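Local coordinates for glutamic acid/alanine-rich protein (PDB 2Y44), which is of unsettled biochemical function but is a surface protein of the parasite Trypanosoma congolense, probably contributing to its surface coat, at residues A[29-43]-A[170-184]. Sequence-based numbering, arbitrary orientation.
Sequences VVSSAREASEAKERA and VRTAGEAKYEAEKAE. Unlike the reference sequence in segment 170-184: Tyr178 (reference Ser).
Lys177 reaches across to Ser32, its NZ donating a hydrogen bond to OG over 3.0 Å. The bend of the lysine at chi3 (74°) turns the ammonium toward the N-terminal end of segment 29-43, to Ser32, while its CD lies against the carboxylate of Glu35, 3.4 Å from OE1. Glu35 OE2, 4.0 Å from Lys177 NZ, may still attract it, though beyond a salt bridge; OE2 also receives a weak hydrogen bond from Ser31 OG and has a long ion pair with Arg34. Besides accepting from Lys177, the buried Ser32 OG shares a bond with a water that donates to Val170 O and makes a weak hydrogen bond to Ala28 O. A second water ties the helices together farther along: it donates to Glu35 O and, over 3.2 Å, to Glu181 OE2, and accepts from Arg42 NH2. Lying between the guanidinium and Glu181, it may ease the proximity of Glu181 OE2 to Glu35 OE1, 3.6 Å apart. At the chain end, Glu184, bent beyond CG, sets OE1 at the guanidinium edge, where a weak hydrogen bond from Arg42 NE, part of a salt bridge, measures 3.3 Å; the two planes are turned 68° apart. Beneath this polar flank Ala36 and Ala39 pack on Ala180, and Val29 CG1 sits 3.8 Å from Ala173 CB. Val29 and Ala33 also touch Val78 of helix 57-107, a third helix alongside. Segments 29-43 and 170-184 run nearly parallel, axes 18° apart in direction and 8.3 Å at closest approach; alanines inside and charges along the flank are characteristic of an alanine-rich helical bundle, consistent with the coiled coil predicted for part of helix 18-53.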
# COMPACT_ATOMS: atom_id res chain seq x y z
N VAL A 29 1.75 8.89 -2.01
CA VAL A 29 1.83 9.77 -0.84
C VAL A 29 2.80 10.93 -1.12
O VAL A 29 2.56 12.09 -0.77
CB VAL A 29 2.28 8.98 0.41
CG1 VAL A 29 2.71 9.92 1.53
CG2 VAL A 29 1.14 8.07 0.87
N VAL A 30 3.93 10.58 -1.71
CA VAL A 30 4.92 11.59 -2.11
C VAL A 30 4.31 12.61 -3.07
O VAL A 30 4.57 13.81 -2.91
CB VAL A 30 6.19 10.94 -2.73
CG1 VAL A 30 7.04 11.97 -3.52
CG2 VAL A 30 7.01 10.27 -1.65
N SER A 31 3.54 12.15 -4.06
CA SER A 31 2.90 13.11 -5.00
C SER A 31 1.90 13.99 -4.24
O SER A 31 1.81 15.21 -4.48
CB SER A 31 2.22 12.40 -6.16
OG SER A 31 1.56 13.32 -7.02
N SER A 32 1.11 13.39 -3.36
CA SER A 32 0.18 14.17 -2.55
C SER A 32 0.88 15.24 -1.74
O SER A 32 0.39 16.37 -1.65
CB SER A 32 -0.66 13.30 -1.61
OG SER A 32 -1.57 12.49 -2.33
N ALA A 33 1.98 14.88 -1.07
CA ALA A 33 2.69 15.88 -0.21
C ALA A 33 3.33 16.98 -1.05
O ALA A 33 3.33 18.15 -0.65
CB ALA A 33 3.77 15.21 0.64
N ARG A 34 3.76 16.62 -2.26
CA ARG A 34 4.30 17.60 -3.20
C ARG A 34 3.22 18.59 -3.59
O ARG A 34 3.45 19.78 -3.58
CB ARG A 34 4.92 16.92 -4.45
CG ARG A 34 5.23 17.90 -5.60
CD ARG A 34 5.36 17.15 -6.93
NE ARG A 34 4.04 16.82 -7.46
CZ ARG A 34 3.74 15.72 -8.14
NH1 ARG A 34 4.68 14.82 -8.42
NH2 ARG A 34 2.50 15.52 -8.56
N GLU A 35 2.04 18.09 -3.95
CA GLU A 35 0.96 18.97 -4.31
C GLU A 35 0.54 19.83 -3.13
O GLU A 35 0.17 21.01 -3.29
CB GLU A 35 -0.21 18.18 -4.84
CG GLU A 35 0.12 17.46 -6.15
CD GLU A 35 -1.07 16.71 -6.70
OE1 GLU A 35 -2.12 17.35 -6.88
OE2 GLU A 35 -0.97 15.48 -6.90
N ALA A 36 0.53 19.23 -1.94
CA ALA A 36 0.11 20.00 -0.78
C ALA A 36 1.09 21.15 -0.52
O ALA A 36 0.71 22.26 -0.12
CB ALA A 36 0.02 19.11 0.44
N SER A 37 2.37 20.84 -0.68
CA SER A 37 3.40 21.83 -0.47
C SER A 37 3.32 22.95 -1.51
O SER A 37 3.59 24.11 -1.19
CB SER A 37 4.79 21.18 -0.50
OG SER A 37 4.92 20.35 0.63
N GLU A 38 2.98 22.58 -2.74
CA GLU A 38 2.78 23.60 -3.79
C GLU A 38 1.61 24.51 -3.46
O GLU A 38 1.70 25.75 -3.66
CB GLU A 38 2.60 22.94 -5.15
CG GLU A 38 3.89 22.34 -5.69
CD GLU A 38 3.65 21.35 -6.82
OE1 GLU A 38 2.47 21.13 -7.18
OE2 GLU A 38 4.63 20.76 -7.30
N ALA A 39 0.56 23.95 -2.87
CA ALA A 39 -0.60 24.77 -2.47
C ALA A 39 -0.18 25.69 -1.32
O ALA A 39 -0.62 26.85 -1.26
CB ALA A 39 -1.83 23.90 -2.08
N LYS A 40 0.58 25.15 -0.37
CA LYS A 40 1.15 25.99 0.69
C LYS A 40 1.92 27.16 0.11
O LYS A 40 1.73 28.29 0.53
CB LYS A 40 2.11 25.18 1.57
CG LYS A 40 2.79 26.06 2.55
CD LYS A 40 3.78 25.31 3.40
CE LYS A 40 4.49 26.27 4.35
NZ LYS A 40 5.60 25.58 5.14
N GLU A 41 2.81 26.90 -0.83
CA GLU A 41 3.64 27.98 -1.40
C GLU A 41 2.76 29.03 -2.08
O GLU A 41 3.04 30.23 -1.98
CB GLU A 41 4.64 27.43 -2.42
CG GLU A 41 5.52 28.52 -2.99
CD GLU A 41 6.77 27.98 -3.66
OE1 GLU A 41 6.83 26.76 -3.95
OE2 GLU A 41 7.72 28.78 -3.87
N ARG A 42 1.71 28.60 -2.78
CA ARG A 42 0.80 29.55 -3.41
C ARG A 42 0.13 30.45 -2.36
O ARG A 42 0.04 31.67 -2.54
CB ARG A 42 -0.23 28.87 -4.33
CG ARG A 42 0.39 28.34 -5.66
CD ARG A 42 -0.70 27.89 -6.65
NE ARG A 42 -1.50 26.79 -6.12
CZ ARG A 42 -1.15 25.50 -6.19
NH1 ARG A 42 -0.06 25.14 -6.84
NH2 ARG A 42 -1.96 24.58 -5.69
N ALA A 43 -0.29 29.85 -1.25
CA ALA A 43 -1.01 30.58 -0.22
C ALA A 43 -0.03 31.55 0.49
O ALA A 43 -0.42 32.64 0.87
CB ALA A 43 -1.66 29.56 0.84
N VAL A 170 -2.17 6.38 2.07
CA VAL A 170 -2.62 6.98 0.81
C VAL A 170 -3.83 7.92 1.02
O VAL A 170 -3.75 9.10 0.68
CB VAL A 170 -2.89 5.92 -0.29
CG1 VAL A 170 -3.57 6.53 -1.51
CG2 VAL A 170 -1.53 5.24 -0.70
N ARG A 171 -4.84 7.42 1.73
CA ARG A 171 -6.01 8.24 2.03
C ARG A 171 -5.64 9.51 2.83
O ARG A 171 -6.16 10.62 2.55
CB ARG A 171 -7.07 7.42 2.78
CG ARG A 171 -7.76 6.37 1.89
CD ARG A 171 -8.97 5.73 2.59
NE ARG A 171 -8.66 5.22 3.92
CZ ARG A 171 -8.26 3.98 4.20
NH1 ARG A 171 -8.14 3.06 3.24
NH2 ARG A 171 -8.02 3.65 5.48
N THR A 172 -4.88 9.31 3.91
CA THR A 172 -4.51 10.40 4.81
C THR A 172 -3.73 11.51 4.10
O THR A 172 -4.05 12.70 4.24
CB THR A 172 -3.70 9.83 5.98
OG1 THR A 172 -4.54 8.90 6.69
CG2 THR A 172 -3.22 10.91 6.93
N ALA A 173 -2.82 11.11 3.22
CA ALA A 173 -2.07 12.09 2.46
C ALA A 173 -2.92 12.76 1.37
O ALA A 173 -2.73 13.95 1.07
CB ALA A 173 -0.77 11.46 1.90
N GLY A 174 -3.89 12.02 0.83
CA GLY A 174 -4.80 12.56 -0.19
C GLY A 174 -5.71 13.58 0.45
O GLY A 174 -5.98 14.64 -0.12
N GLU A 175 -6.14 13.30 1.68
CA GLU A 175 -7.00 14.26 2.44
C GLU A 175 -6.23 15.52 2.76
O GLU A 175 -6.77 16.63 2.66
CB GLU A 175 -7.55 13.63 3.72
CG GLU A 175 -8.19 14.64 4.72
CD GLU A 175 -9.49 15.27 4.22
OE1 GLU A 175 -10.04 14.84 3.17
OE2 GLU A 175 -9.97 16.22 4.90
N ALA A 176 -4.95 15.37 3.06
CA ALA A 176 -4.12 16.51 3.41
C ALA A 176 -3.92 17.40 2.18
O ALA A 176 -4.04 18.61 2.28
CB ALA A 176 -2.77 16.04 3.97
N LYS A 177 -3.54 16.81 1.05
CA LYS A 177 -3.54 17.55 -0.24
C LYS A 177 -4.86 18.26 -0.55
O LYS A 177 -4.85 19.45 -0.92
CB LYS A 177 -3.11 16.65 -1.40
CG LYS A 177 -3.45 17.17 -2.81
CD LYS A 177 -3.11 16.10 -3.84
CE LYS A 177 -4.12 14.93 -3.84
NZ LYS A 177 -3.50 13.66 -4.33
N TYR A 178 -5.98 17.57 -0.34
CA TYR A 178 -7.29 18.15 -0.63
C TYR A 178 -7.58 19.37 0.26
O TYR A 178 -8.02 20.42 -0.22
CB TYR A 178 -8.36 17.07 -0.48
CG TYR A 178 -9.76 17.54 -0.81
CD1 TYR A 178 -10.13 17.79 -2.13
CD2 TYR A 178 -10.66 17.84 0.20
CE1 TYR A 178 -11.41 18.25 -2.44
CE2 TYR A 178 -11.96 18.25 -0.09
CZ TYR A 178 -12.32 18.47 -1.40
OH TYR A 178 -13.58 18.96 -1.68
N GLU A 179 -7.30 19.27 1.55
CA GLU A 179 -7.45 20.45 2.42
C GLU A 179 -6.51 21.59 2.06
O GLU A 179 -6.91 22.78 2.11
CB GLU A 179 -7.20 20.08 3.87
CG GLU A 179 -8.31 19.26 4.50
CD GLU A 179 -8.11 19.16 6.00
OE1 GLU A 179 -8.50 20.09 6.74
OE2 GLU A 179 -7.48 18.17 6.42
N ALA A 180 -5.28 21.25 1.65
CA ALA A 180 -4.27 22.28 1.31
C ALA A 180 -4.76 23.09 0.12
O ALA A 180 -4.77 24.33 0.14
CB ALA A 180 -2.93 21.64 0.99
N GLU A 181 -5.26 22.37 -0.88
CA GLU A 181 -5.77 23.01 -2.08
C GLU A 181 -7.08 23.80 -1.80
O GLU A 181 -7.24 24.93 -2.28
CB GLU A 181 -5.90 21.98 -3.20
CG GLU A 181 -4.50 21.55 -3.79
CD GLU A 181 -4.61 20.36 -4.75
OE1 GLU A 181 -5.40 19.46 -4.38
OE2 GLU A 181 -3.96 20.33 -5.87
N LYS A 182 -7.92 23.28 -0.92
CA LYS A 182 -9.16 23.98 -0.59
C LYS A 182 -8.88 25.26 0.18
O LYS A 182 -9.61 26.25 0.04
CB LYS A 182 -10.16 23.09 0.18
CG LYS A 182 -10.89 22.08 -0.71
CD LYS A 182 -11.72 22.80 -1.77
CE LYS A 182 -12.55 21.83 -2.57
NZ LYS A 182 -13.89 22.41 -2.90
N ALA A 183 -7.80 25.26 0.95
CA ALA A 183 -7.47 26.43 1.77
C ALA A 183 -7.00 27.54 0.86
O ALA A 183 -7.37 28.69 1.04
CB ALA A 183 -6.39 26.10 2.78
N GLU A 184 -6.25 27.16 -0.18
CA GLU A 184 -5.62 28.11 -1.07
C GLU A 184 -6.54 28.40 -2.26
O GLU A 184 -7.19 29.44 -2.34
CB GLU A 184 -4.29 27.52 -1.56
CG GLU A 184 -3.26 28.53 -1.92
CD GLU A 184 -3.58 29.25 -3.20
OE1 GLU A 184 -3.60 28.56 -4.25
OE2 GLU A 184 -3.82 30.48 -3.16
O HOH W 1 -2.17 9.99 -1.60
O HOH W 2 -1.17 21.94 -5.57